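Local atomic coordinates of gliding motility protein MglB (PDB entry 6IZW), a protein that probably serves as a dimeric adaptor and nucleotide-exchange regulator of a small GTPase in the gliding motility of Myxococcus xanthus. Residues V30-D35 with S57-N62; V34-Q39 with R98-V103. The protein carries 1 engineered substitution. All blocks are in the same frame, centred on the assembly; numbering follows the deposited sequence.

In the fold
Both contacts are built on strand 28-35 of the Roadblock/LC7 fold, and they share V34 and D35. Interaction 1 packs helix 52-72 onto one face of the antiparallel sheet, whereas interaction 2 stays within the sheet, joining the end of strand 28-35 and the turn after it to the start of strand 99-106. Their centres are about 5 Å apart, and they touch directly, with the CB of A60 against the carbonyl of K36. Along the chain strand 28-35 comes first, then helix 52-72, then strand 99-106. V34 thus serves helix packing and strand pairing together; helix 52-72 also meets the second subunit, and both the helix and the turn meet another protein.

Interaction 1: V30-D35 with S57-N62; sequences VVFLVD and SLTAGN
T59 meets two side chains of strand 30-35 with its two branches, one polar and one apolar. Its OG1 faces the rim of the F32 ring and lies in the ring plane, 3.5 Å from CZ, so the aromatic group presents an edge to the helix. The chi1 of F32 (63°) sets the ring between its own backbone N and carbonyl carbon, and the F32 and T59 side chains run antiparallel alongside one another. The hydroxyl of T59 finds its hydrogen-bond partner within the helix, at the carbonyl of L55 one turn earlier; chi1 of -71° swings OG1 beside the backbone N to reach it and turns CG2 toward the strand. There CG2 touches V34 CG1 at 3.6 Å. This is the helix-on-sheet layer of the Roadblock/LC7 fold: helix 52-72 crosses strand 28-35 with the short segments inclined at -56° and their axes 8.4 Å apart at closest approach. With its small side chain, A60 fills the next position along the strand, its CB lying 4.2 Å from V34 CG2 and 3.6 Å from the carbonyl O of D35, whose CB leaves the backbone on the side away from the helix. A56 and L55, one turn back, extend the packing over V34 and F32 respectively, while T59 also packs on L69 of the second subunit and L58 on G68 of that same subunit.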
ATOM      1  N   VAL B  30      -8.093   9.895  17.418  1.00 89.86           N
ATOM      2  CA  VAL B  30      -8.481  10.187  16.038  1.00 88.78           C
ATOM      3  C   VAL B  30      -9.422   9.102  15.529  1.00 74.70           C
ATOM      4  O   VAL B  30      -9.454   7.979  16.035  1.00 78.97           O
ATOM      5  CB  VAL B  30      -7.293  10.313  15.041  1.00 88.48           C
ATOM      6  CG1 VAL B  30      -6.235  11.253  15.556  1.00 84.05           C
ATOM      7  CG2 VAL B  30      -6.728   8.932  14.602  1.00 84.14           C
ATOM      8  N   VAL B  31     -10.208   9.472  14.525  1.00 71.92           N
ATOM      9  CA  VAL B  31     -11.019   8.546  13.744  1.00 73.38           C
ATOM     10  C   VAL B  31     -10.889   8.966  12.288  1.00 75.59           C
ATOM     11  O   VAL B  31     -10.784  10.160  11.995  1.00 80.05           O
ATOM     12  CB  VAL B  31     -12.496   8.566  14.192  1.00 73.90           C
ATOM     13  CG1 VAL B  31     -13.429   8.036  13.088  1.00 67.91           C
ATOM     14  CG2 VAL B  31     -12.673   7.797  15.495  1.00 84.77           C
ATOM     15  N   PHE B  32     -10.877   8.000  11.369  1.00 68.91           N
ATOM     16  CA  PHE B  32     -10.956   8.374   9.962  1.00 67.18           C
ATOM     17  C   PHE B  32     -11.469   7.206   9.137  1.00 65.17           C
ATOM     18  O   PHE B  32     -11.488   6.058   9.588  1.00 65.52           O
ATOM     19  CB  PHE B  32      -9.610   8.883   9.412  1.00 67.22           C
ATOM     20  CG  PHE B  32      -8.505   7.870   9.434  1.00 63.48           C
ATOM     21  CD1 PHE B  32      -8.315   7.005   8.366  1.00 61.15           C
ATOM     22  CD2 PHE B  32      -7.635   7.804  10.511  1.00 65.58           C
ATOM     23  CE1 PHE B  32      -7.282   6.068   8.382  1.00 66.20           C
ATOM     24  CE2 PHE B  32      -6.601   6.874  10.541  1.00 65.58           C
ATOM     25  CZ  PHE B  32      -6.418   6.006   9.477  1.00 61.27           C
ATOM     26  N   LEU B  33     -11.894   7.536   7.918  1.00 59.08           N
ATOM     27  CA  LEU B  33     -12.500   6.605   6.984  1.00 55.06           C
ATOM     28  C   LEU B  33     -11.707   6.650   5.684  1.00 62.48           C
ATOM     29  O   LEU B  33     -11.438   7.736   5.163  1.00 54.84           O
ATOM     30  CB  LEU B  33     -13.966   6.971   6.745  1.00 63.20           C
ATOM     31  CG  LEU B  33     -14.820   5.892   6.090  1.00 64.40           C
ATOM     32  CD1 LEU B  33     -15.050   4.767   7.089  1.00 66.40           C
ATOM     33  CD2 LEU B  33     -16.154   6.437   5.539  1.00 63.00           C
ATOM     34  N   VAL B  34     -11.326   5.480   5.162  1.00 61.70           N
ATOM     35  CA  VAL B  34     -10.437   5.391   4.006  1.00 49.33           C
ATOM     36  C   VAL B  34     -10.968   4.345   3.037  1.00 50.51           C
ATOM     37  O   VAL B  34     -11.382   3.254   3.442  1.00 51.70           O
ATOM     38  CB  VAL B  34      -8.983   5.063   4.415  1.00 54.08           C
ATOM     39  CG1 VAL B  34      -8.919   3.810   5.261  1.00 48.56           C
ATOM     40  CG2 VAL B  34      -8.103   4.897   3.184  1.00 51.31           C
ATOM     41  N   ASP B  35     -10.975   4.691   1.758  1.00 52.67           N
ATOM     42  CA  ASP B  35     -11.246   3.723   0.708  1.00 55.47           C
ATOM     43  C   ASP B  35     -10.119   2.692   0.631  1.00 50.72           C
ATOM     44  O   ASP B  35      -8.972   2.955   1.005  1.00 47.20           O
ATOM     45  CB  ASP B  35     -11.392   4.454  -0.632  1.00 52.93           C
ATOM     46  CG  ASP B  35     -11.990   3.584  -1.711  1.00 59.14           C
ATOM     47  OD1 ASP B  35     -11.345   2.593  -2.132  1.00 59.20           O
ATOM     48  OD2 ASP B  35     -13.117   3.903  -2.149  1.00 71.70           O
ATOM     49  N   SER B  57      -3.052   6.157   3.638  1.00 45.26           N
ATOM     50  CA  SER B  57      -2.343   5.419   2.597  1.00 47.08           C
ATOM     51  C   SER B  57      -1.706   4.151   3.160  1.00 40.24           C
ATOM     52  O   SER B  57      -1.747   3.094   2.526  1.00 35.62           O
ATOM     53  CB  SER B  57      -1.283   6.325   1.956  1.00 44.66           C
ATOM     54  OG  SER B  57      -0.644   5.679   0.877  1.00 47.82           O
ATOM     55  N   LEU B  58      -1.109   4.257   4.346  1.00 40.84           N
ATOM     56  CA  LEU B  58      -0.569   3.093   5.029  1.00 45.26           C
ATOM     57  C   LEU B  58      -1.683   2.138   5.441  1.00 46.89           C
ATOM     58  O   LEU B  58      -1.533   0.912   5.343  1.00 43.66           O
ATOM     59  CB  LEU B  58       0.227   3.549   6.246  1.00 43.49           C
ATOM     60  CG  LEU B  58       1.443   4.412   5.948  1.00 48.73           C
ATOM     61  CD1 LEU B  58       1.849   5.175   7.201  1.00 48.00           C
ATOM     62  CD2 LEU B  58       2.601   3.541   5.439  1.00 39.73           C
ATOM     63  N   THR B  59      -2.814   2.688   5.881  1.00 42.68           N
ATOM     64  CA  THR B  59      -3.929   1.851   6.290  1.00 39.29           C
ATOM     65  C   THR B  59      -4.403   1.000   5.130  1.00 41.10           C
ATOM     66  O   THR B  59      -4.532  -0.222   5.257  1.00 47.56           O
ATOM     67  CB  THR B  59      -5.064   2.719   6.836  1.00 48.68           C
ATOM     68  OG1 THR B  59      -4.677   3.259   8.108  1.00 46.51           O
ATOM     69  CG2 THR B  59      -6.345   1.907   6.993  1.00 45.81           C
ATOM     70  N   ALA B  60      -4.649   1.621   3.978  1.00 45.83           N
ATOM     71  CA  ALA B  60      -5.164   0.851   2.856  1.00 42.21           C
ATOM     72  C   ALA B  60      -4.121  -0.118   2.332  1.00 42.07           C
ATOM     73  O   ALA B  60      -4.472  -1.180   1.803  1.00 45.57           O
ATOM     74  CB  ALA B  60      -5.643   1.780   1.745  1.00 43.47           C
ATOM     75  N   GLY B  61      -2.838   0.229   2.459  1.00 48.64           N
ATOM     76  CA  GLY B  61      -1.791  -0.718   2.114  1.00 44.44           C
ATOM     77  C   GLY B  61      -1.777  -1.908   3.058  1.00 43.42           C
ATOM     78  O   GLY B  61      -1.726  -3.063   2.624  1.00 43.69           O
ATOM     79  N   ASN B  62      -1.840  -1.636   4.361  1.00 40.44           N
ATOM     80  CA  ASN B  62      -1.920  -2.708   5.347  1.00 49.24           C
ATOM     81  C   ASN B  62      -3.110  -3.625   5.068  1.00 50.48           C
ATOM     82  O   ASN B  62      -2.947  -4.845   4.931  1.00 51.16           O
ATOM     83  CB  ASN B  62      -2.001  -2.102   6.751  1.00 48.17           C
ATOM     84  CG  ASN B  62      -2.343  -3.122   7.818  1.00 57.21           C
ATOM     85  OD1 ASN B  62      -2.205  -4.323   7.619  1.00 68.37           O
ATOM     86  ND2 ASN B  62      -2.799  -2.644   8.961  1.00 66.00           N
TER

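Interaction 2: V34-Q39 with R98-V103; sequences VDKNGQ and RVVLVV. With SO4 (sulfate ion), chain H.
V34 and V100 face each other as an antiparallel hydrogen-bonded pair, their side chains lying side by side with V34 CG1 3.7 Å from V100 CB. The backbone link from V34 N to V100 O is 3.0 Å long and fairly straight (163°); the return bond from V100 N to V34 O is weak. D35 and V99 follow as a non-hydrogen-bonded pair, and K36 N closes the ladder by donating to R98 O at 2.9 Å. Past this buried register the contact opens into a type I turn, D35 to G38, where K36 and N37 are partly exposed while D35 stays buried. D35 OD1 uses its anti lone pair to accept from N37 N at 2.9 Å, and N37 OD1 accepts from Q39 N, giving two Asx turns in succession. The R98 chain bends at chi3 (-76°), and the D35 carboxylate comes obliquely over one face of its guanidinium, the planes 68° apart. OD1 stands above that face, offset toward the rim, and D35 OD2 lies 2.8 Å from both NE and NH2 of R98. A sulfate modelled next to R98 sits too close for its details to be trusted. K36 extends outward to a salt bridge with E77. On one side of the sheet V100 and V102 pack on T59 of helix 52-72, and on the other V99 packs on L33 and on F129 of helix 111-130.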
ATOM      1  N   VAL B  34     -11.326   5.480   5.162  1.00 61.70           N
ATOM      2  CA  VAL B  34     -10.437   5.391   4.006  1.00 49.33           C
ATOM      3  C   VAL B  34     -10.968   4.345   3.037  1.00 50.51           C
ATOM      4  O   VAL B  34     -11.382   3.254   3.442  1.00 51.70           O
ATOM      5  CB  VAL B  34      -8.983   5.063   4.415  1.00 54.08           C
ATOM      6  CG1 VAL B  34      -8.919   3.810   5.261  1.00 48.56           C
ATOM      7  CG2 VAL B  34      -8.103   4.897   3.184  1.00 51.31           C
ATOM      8  N   ASP B  35     -10.975   4.691   1.758  1.00 52.67           N
ATOM      9  CA  ASP B  35     -11.246   3.723   0.708  1.00 55.47           C
ATOM     10  C   ASP B  35     -10.119   2.692   0.631  1.00 50.72           C
ATOM     11  O   ASP B  35      -8.972   2.955   1.005  1.00 47.20           O
ATOM     12  CB  ASP B  35     -11.392   4.454  -0.632  1.00 52.93           C
ATOM     13  CG  ASP B  35     -11.990   3.584  -1.711  1.00 59.14           C
ATOM     14  OD1 ASP B  35     -11.345   2.593  -2.132  1.00 59.20           O
ATOM     15  OD2 ASP B  35     -13.117   3.903  -2.149  1.00 71.70           O
ATOM     16  N   LYS B  36     -10.451   1.511   0.116  1.00 47.61           N
ATOM     17  CA  LYS B  36      -9.445   0.472  -0.031  1.00 50.07           C
ATOM     18  C   LYS B  36      -8.310   0.911  -0.952  1.00 57.38           C
ATOM     19  O   LYS B  36      -7.150   0.530  -0.737  1.00 48.57           O
ATOM     20  CB  LYS B  36     -10.098  -0.813  -0.544  1.00 54.83           C
ATOM     21  CG  LYS B  36     -10.545  -1.751   0.580  1.00 52.76           C
ATOM     22  CD  LYS B  36     -11.075  -3.065   0.030  1.00 61.18           C
ATOM     23  CE  LYS B  36     -11.806  -3.845   1.125  1.00 64.64           C
ATOM     24  NZ  LYS B  36     -12.192  -5.202   0.669  1.00 67.74           N
ATOM     25  N   ASN B  37      -8.607   1.725  -1.963  1.00 48.53           N
ATOM     26  CA  ASN B  37      -7.579   2.124  -2.908  1.00 46.58           C
ATOM     27  C   ASN B  37      -6.645   3.177  -2.338  1.00 42.72           C
ATOM     28  O   ASN B  37      -5.717   3.585  -3.037  1.00 45.28           O
ATOM     29  CB  ASN B  37      -8.210   2.620  -4.219  1.00 47.77           C
ATOM     30  CG  ASN B  37      -9.081   3.875  -4.043  1.00 45.38           C
ATOM     31  OD1 ASN B  37      -8.841   4.727  -3.173  1.00 48.49           O
ATOM     32  ND2 ASN B  37     -10.093   3.994  -4.889  1.00 56.80           N
ATOM     33  N   GLY B  38      -6.876   3.627  -1.103  1.00 44.74           N
ATOM     34  CA  GLY B  38      -6.026   4.591  -0.434  1.00 39.58           C
ATOM     35  C   GLY B  38      -6.660   5.949  -0.216  1.00 44.93           C
ATOM     36  O   GLY B  38      -6.090   6.765   0.522  1.00 41.24           O
ATOM     37  N   GLN B  39      -7.803   6.231  -0.839  1.00 44.36           N
ATOM     38  CA  GLN B  39      -8.386   7.569  -0.802  1.00 47.60           C
ATOM     39  C   GLN B  39      -9.049   7.859   0.552  1.00 49.37           C
ATOM     40  O   GLN B  39      -9.993   7.171   0.956  1.00 50.17           O
ATOM     41  CB  GLN B  39      -9.406   7.720  -1.930  1.00 46.43           C
ATOM     42  CG  GLN B  39     -10.226   9.007  -1.844  1.00 42.61           C
ATOM     43  CD  GLN B  39      -9.361  10.244  -1.987  1.00 44.51           C
ATOM     44  OE1 GLN B  39      -8.529  10.319  -2.885  1.00 51.27           O
ATOM     45  NE2 GLN B  39      -9.518  11.200  -1.075  1.00 48.55           N
ATOM     46  N   ARG B  98     -15.742  -1.498   0.016  1.00 73.12           N
ATOM     47  CA  ARG B  98     -14.581  -0.715  -0.389  1.00 68.95           C
ATOM     48  C   ARG B  98     -14.130   0.296   0.656  1.00 65.32           C
ATOM     49  O   ARG B  98     -13.272   1.128   0.350  1.00 69.73           O
ATOM     50  CB  ARG B  98     -14.837  -0.008  -1.750  1.00 72.23           C
ATOM     51  CG  ARG B  98     -15.971   1.059  -1.756  1.00 76.77           C
ATOM     52  CD  ARG B  98     -16.205   1.734  -3.174  1.00 84.67           C
ATOM     53  NE  ARG B  98     -15.215   2.743  -3.611  1.00 83.37           N
ATOM     54  CZ  ARG B  98     -14.338   2.603  -4.625  1.00 83.61           C
ATOM     55  NH1 ARG B  98     -14.287   1.487  -5.365  1.00 84.31           N
ATOM     56  NH2 ARG B  98     -13.500   3.621  -4.895  1.00 80.80           N
ATOM     57  N   VAL B  99     -14.611   0.209   1.892  1.00 61.93           N
ATOM     58  CA  VAL B  99     -14.335   1.230   2.889  1.00 58.33           C
ATOM     59  C   VAL B  99     -13.700   0.571   4.104  1.00 59.73           C
ATOM     60  O   VAL B  99     -13.817  -0.635   4.318  1.00 65.27           O
ATOM     61  CB  VAL B  99     -15.618   1.990   3.269  1.00 65.46           C
ATOM     62  CG1 VAL B  99     -15.293   3.268   3.969  1.00 62.05           C
ATOM     63  CG2 VAL B  99     -16.420   2.278   2.021  1.00 66.56           C
ATOM     64  N   VAL B 100     -12.993   1.383   4.888  1.00 53.56           N
ATOM     65  CA  VAL B 100     -12.302   0.935   6.089  1.00 56.63           C
ATOM     66  C   VAL B 100     -12.445   2.035   7.126  1.00 61.17           C
ATOM     67  O   VAL B 100     -12.071   3.183   6.862  1.00 61.96           O
ATOM     68  CB  VAL B 100     -10.807   0.648   5.839  1.00 55.39           C
ATOM     69  CG1 VAL B 100     -10.088   0.329   7.146  1.00 51.75           C
ATOM     70  CG2 VAL B 100     -10.622  -0.465   4.828  1.00 56.10           C
ATOM     71  N   LEU B 101     -12.969   1.702   8.305  1.00 62.93           N
ATOM     72  CA  LEU B 101     -13.031   2.676   9.388  1.00 66.26           C
ATOM     73  C   LEU B 101     -11.914   2.391  10.372  1.00 61.07           C
ATOM     74  O   LEU B 101     -11.627   1.237  10.682  1.00 68.31           O
ATOM     75  CB  LEU B 101     -14.381   2.664  10.110  1.00 70.64           C
ATOM     76  CG  LEU B 101     -14.817   4.012  10.719  1.00 71.82           C
ATOM     77  CD1 LEU B 101     -16.269   3.931  11.129  1.00 79.17           C
ATOM     78  CD2 LEU B 101     -13.969   4.490  11.907  1.00 69.21           C
ATOM     79  N   VAL B 102     -11.277   3.451  10.844  1.00 59.91           N
ATOM     80  CA  VAL B 102     -10.106   3.353  11.697  1.00 64.93           C
ATOM     81  C   VAL B 102     -10.331   4.220  12.923  1.00 70.84           C
ATOM     82  O   VAL B 102     -10.822   5.352  12.822  1.00 72.29           O
ATOM     83  CB  VAL B 102      -8.819   3.787  10.964  1.00 65.10           C
ATOM     84  CG1 VAL B 102      -7.658   3.849  11.940  1.00 68.98           C
ATOM     85  CG2 VAL B 102      -8.510   2.856   9.809  1.00 60.50           C
ATOM     86  N   VAL B 103      -9.982   3.676  14.083  1.00 70.69           N
ATOM     87  CA  VAL B 103     -10.037   4.376  15.355  1.00 70.91           C
ATOM     88  C   VAL B 103      -8.733   4.098  16.081  1.00 72.58           C
ATOM     89  O   VAL B 103      -8.378   2.932  16.293  1.00 76.35           O
ATOM     90  CB  VAL B 103     -11.233   3.920  16.210  1.00 76.54           C
ATOM     91  CG1 VAL B 103     -11.494   4.915  17.331  1.00 80.50           C
ATOM     92  CG2 VAL B 103     -12.476   3.743  15.350  1.00 71.53           C
TER
HETATM   93  S   SO4 H 201     -12.462   1.539  -7.378  1.00106.42           S
HETATM   94  O1  SO4 H 201     -11.992   2.913  -7.475  1.00 84.73           O
HETATM   95  O2  SO4 H 201     -13.616   1.544  -6.476  1.00 98.57           O
HETATM   96  O3  SO4 H 201     -11.417   0.674  -6.871  1.00 79.41           O
HETATM   97  O4  SO4 H 201     -12.833   1.114  -8.738  1.00 84.05           O